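Side-chain contacts in Serine/threonine-protein kinase Tel1 (Chaetomium thermophilum, PDB 6SKY), which phosphorylates serine and threonine residues of proteins and probably activates checkpoint signalling in response to DNA damage: residues L2200-D2203 with A2204-M2208; S2250-G2253 with Y2254-V2258. One frame throughout, in Å; residues are numbered along the deposited sequence.

Overall arrangement
Both contacts are local, made between residues four apart in the chain, and both belong to the helical FAT region, away from the nucleotide and magnesium sites. Interaction 1 lies at the start of helix 2203-2217 and is partly buried; interaction 2 lies within helix 2245-2259 and is more deeply buried. Their centres are about 20 Å apart, yet the two helices meet, since Q2255 and V2258 pack on W2215 of helix 2203-2217. Each has one aliphatic couple, V2202/I2206 or I2252/V2256. Interaction 1 sets beside it an acid and a lysine short of a salt bridge; interaction 2 sets a lysine alongside a glutamine, and a serine hydroxyl bonded to a backbone carbonyl.

Interaction 1. Residues L2200-D2203 with A2204-M2208; sequences LSVD and AAIKM
V2202 with I2206 and D2203 with K2207 form two contacts of i to i+4 spacing across the N-terminal start of helix 2203-2217, one of the helices of the FAT alpha-solenoid. V2202 occupies the N-cap position, where the loop that follows helix 2193-2196 turns into the helix. Its carbonyl opens the helical bonding with a weak, long link from I2206 N to V2202 O, 3.4 Å. The next bond is firmer: K2207 N reaches D2203 O at 2.9 Å, with an N-H...O angle of 155°.

The apolar pair lies on the buried side. CG2 of V2202 meets CD1 of I2206 at 3.9 Å, and the two side chains approach at a slant. I2206 sets CG1 opposite its carbonyl carbon (chi1 -71°), which turns the CG1-CD1 arm back toward the cap. V2202 also packs on L2159 and I2162 of helix 2154-2174, so the cap residue packs against an earlier helix of the solenoid.

The charged pair is partly exposed. D2203 and K2207 run alongside each other in the same direction, with D2203 CB 4.1 Å from K2207 CE. An acid in the first turn would also be expected to interact favourably with the helix dipole. D2203 OD1 receives a weak hydrogen bond from Q2239 NE2, and S2201 O accepts a hydrogen bond from S2240 OG, linking the helix start to the loop before helix 2245-2259. The lysine chain bends at chi3 (-63°), which brings its CE back over the D2203 carbonyl. The opposite charges probably attract weakly, but their ends remain beyond salt-bridge distance, with OD2 of D2203 4.2 Å from NZ of K2207.

Interaction 2. Residues S2250-G2253 with Y2254-V2258; sequences SKIG and YQVSV
K2251 with Q2255, I2252 with V2256 and G2253 with S2257 are i to i+4 contacts within helix 2245-2259, part of the FAT alpha-solenoid. Regular alpha-helical hydrogen bonds set the spacing: Y2254 N, Q2255 N, V2256 N and S2257 N donate in turn to the carbonyl oxygens of S2250, K2251, I2252 and G2253.

Apolar packing is carried by I2252 and V2256, which run next to each other in one direction, CG2 to CG2 at 4.1 Å. Both are buried and contact the helices before and after: I2252 touches L2227 and Y2271, and V2256 touches I2224 and I2267.

Among the polar side chains, K2251 and Q2255 also run alongside each other. K2251 is extended until chi4 (67°), where the bend turns NZ aside, and its CE lies 4.2 Å from Q2255 OE1. Their polar nitrogens look to other helices, Q2255 NE2 donating to S2223 OG and K2251 NZ making a weak bond to N2212 OD1. Q2255 also packs on W2215 of helix 2203-2217.

The aromatic ring of Y2254 leads away from the preceding turn; V2258 CG2 sits 3.6 Å above one face, displaced toward the rim.

A hydroxyl-to-backbone bond completes the set. S2257 places OG beside its own backbone N (chi1 -57°), within reach of the carbonyl one turn back. G2253 O thus accepts two hydrogen bonds from opposite faces of its plane, one from S2257 N at 3.0 Å and one from S2257 OG at 2.8 Å.

Interaction 1. Residues L2200-D2203 with A2204-M2208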
# COMPACT_ATOMS: atom_id res chain seq x y z
N LEU A 2200 9.96 -31.04 -24.92
CA LEU A 2200 8.92 -30.77 -23.94
C LEU A 2200 8.13 -29.53 -24.33
O LEU A 2200 8.69 -28.56 -24.85
CB LEU A 2200 9.52 -30.56 -22.54
CG LEU A 2200 10.21 -31.75 -21.90
CD1 LEU A 2200 10.91 -31.29 -20.66
CD2 LEU A 2200 9.21 -32.80 -21.57
N SER A 2201 6.83 -29.56 -24.09
CA SER A 2201 5.95 -28.43 -24.31
C SER A 2201 5.49 -27.95 -22.95
O SER A 2201 4.51 -28.45 -22.40
CB SER A 2201 4.79 -28.81 -25.19
OG SER A 2201 5.24 -29.35 -26.42
N VAL A 2202 6.21 -26.98 -22.39
CA VAL A 2202 5.88 -26.49 -21.06
C VAL A 2202 5.81 -24.97 -21.06
O VAL A 2202 5.99 -24.34 -20.01
CB VAL A 2202 6.91 -26.97 -20.02
CG1 VAL A 2202 6.79 -28.45 -19.82
CG2 VAL A 2202 8.30 -26.59 -20.45
N ASP A 2203 5.55 -24.37 -22.21
CA ASP A 2203 5.54 -22.91 -22.27
C ASP A 2203 4.25 -22.32 -21.71
O ASP A 2203 4.29 -21.22 -21.15
CB ASP A 2203 5.75 -22.44 -23.70
CG ASP A 2203 4.95 -23.23 -24.69
OD1 ASP A 2203 4.85 -24.46 -24.50
OD2 ASP A 2203 4.43 -22.64 -25.65
N ALA A 2204 3.13 -23.02 -21.83
CA ALA A 2204 1.86 -22.46 -21.38
C ALA A 2204 1.80 -22.39 -19.86
O ALA A 2204 1.37 -21.37 -19.30
CB ALA A 2204 0.70 -23.27 -21.93
N ALA A 2205 2.22 -23.44 -19.17
CA ALA A 2205 2.19 -23.43 -17.71
C ALA A 2205 3.21 -22.44 -17.14
O ALA A 2205 2.94 -21.78 -16.14
CB ALA A 2205 2.45 -24.83 -17.17
N ILE A 2206 4.36 -22.31 -17.79
CA ILE A 2206 5.38 -21.40 -17.30
C ILE A 2206 4.98 -19.95 -17.56
O ILE A 2206 5.19 -19.07 -16.71
CB ILE A 2206 6.73 -21.75 -17.94
CG1 ILE A 2206 7.24 -23.07 -17.36
CG2 ILE A 2206 7.72 -20.66 -17.72
CD1 ILE A 2206 8.48 -23.57 -17.99
N LYS A 2207 4.34 -19.69 -18.70
CA LYS A 2207 3.85 -18.34 -18.95
C LYS A 2207 2.67 -18.00 -18.07
O LYS A 2207 2.51 -16.84 -17.67
CB LYS A 2207 3.51 -18.17 -20.42
CG LYS A 2207 4.75 -18.08 -21.29
CD LYS A 2207 4.40 -17.81 -22.74
CE LYS A 2207 3.60 -18.95 -23.34
NZ LYS A 2207 3.26 -18.73 -24.76
N MET A 2208 1.85 -18.99 -17.71
CA MET A 2208 0.79 -18.72 -16.75
C MET A 2208 1.34 -18.43 -15.36
O MET A 2208 0.78 -17.61 -14.63
CB MET A 2208 -0.19 -19.88 -16.70
CG MET A 2208 -1.24 -19.72 -15.64
SD MET A 2208 -2.67 -20.73 -15.99
CE MET A 2208 -2.84 -20.38 -17.72

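Interaction 2. Residues S2250-G2253 with Y2254-V2258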
# COMPACT_ATOMS: atom_id res chain seq x y z
N SER A 2250 -11.61 -18.79 -17.99
CA SER A 2250 -12.27 -18.24 -16.82
C SER A 2250 -11.31 -17.39 -15.99
O SER A 2250 -11.74 -16.43 -15.35
CB SER A 2250 -12.88 -19.35 -15.99
OG SER A 2250 -11.88 -20.15 -15.40
N LYS A 2251 -10.02 -17.70 -16.01
CA LYS A 2251 -9.04 -16.84 -15.37
C LYS A 2251 -8.96 -15.48 -16.05
O LYS A 2251 -8.93 -14.44 -15.39
CB LYS A 2251 -7.69 -17.52 -15.37
CG LYS A 2251 -6.68 -16.95 -14.43
CD LYS A 2251 -5.41 -17.71 -14.58
CE LYS A 2251 -4.41 -17.31 -13.54
NZ LYS A 2251 -4.86 -17.72 -12.19
N ILE A 2252 -8.93 -15.47 -17.39
CA ILE A 2252 -8.95 -14.21 -18.11
C ILE A 2252 -10.22 -13.44 -17.80
O ILE A 2252 -10.19 -12.22 -17.61
CB ILE A 2252 -8.80 -14.43 -19.63
CG1 ILE A 2252 -7.54 -15.19 -19.96
CG2 ILE A 2252 -8.75 -13.11 -20.33
CD1 ILE A 2252 -7.44 -15.52 -21.40
N GLY A 2253 -11.36 -14.12 -17.77
CA GLY A 2253 -12.61 -13.44 -17.49
C GLY A 2253 -12.65 -12.82 -16.12
O GLY A 2253 -13.10 -11.69 -15.95
N TYR A 2254 -12.16 -13.54 -15.11
CA TYR A 2254 -12.11 -12.99 -13.76
C TYR A 2254 -11.21 -11.77 -13.69
O TYR A 2254 -11.58 -10.75 -13.11
CB TYR A 2254 -11.64 -14.07 -12.79
CG TYR A 2254 -11.23 -13.51 -11.46
CD1 TYR A 2254 -9.90 -13.33 -11.16
CD2 TYR A 2254 -12.17 -13.14 -10.53
CE1 TYR A 2254 -9.52 -12.81 -9.97
CE2 TYR A 2254 -11.80 -12.62 -9.33
CZ TYR A 2254 -10.47 -12.45 -9.06
OH TYR A 2254 -10.08 -11.93 -7.85
N GLN A 2255 -10.02 -11.86 -14.28
CA GLN A 2255 -9.10 -10.73 -14.19
C GLN A 2255 -9.59 -9.54 -14.99
O GLN A 2255 -9.36 -8.40 -14.58
CB GLN A 2255 -7.72 -11.16 -14.64
CG GLN A 2255 -7.09 -12.14 -13.71
CD GLN A 2255 -5.67 -12.42 -14.04
OE1 GLN A 2255 -5.00 -13.18 -13.36
NE2 GLN A 2255 -5.19 -11.82 -15.09
N VAL A 2256 -10.27 -9.76 -16.11
CA VAL A 2256 -10.82 -8.65 -16.88
C VAL A 2256 -11.99 -8.01 -16.14
O VAL A 2256 -12.20 -6.81 -16.24
CB VAL A 2256 -11.22 -9.13 -18.28
CG1 VAL A 2256 -12.05 -8.11 -18.98
CG2 VAL A 2256 -10.01 -9.42 -19.10
N SER A 2257 -12.76 -8.80 -15.38
CA SER A 2257 -13.84 -8.21 -14.60
C SER A 2257 -13.30 -7.39 -13.44
O SER A 2257 -13.86 -6.34 -13.11
CB SER A 2257 -14.76 -9.29 -14.07
OG SER A 2257 -15.29 -10.07 -15.12
N VAL A 2258 -12.25 -7.86 -12.78
CA VAL A 2258 -11.70 -7.12 -11.64
C VAL A 2258 -11.13 -5.78 -12.09
O VAL A 2258 -11.29 -4.77 -11.40
CB VAL A 2258 -10.65 -7.96 -10.91
CG1 VAL A 2258 -9.83 -7.11 -9.98
CG2 VAL A 2258 -11.31 -9.05 -10.15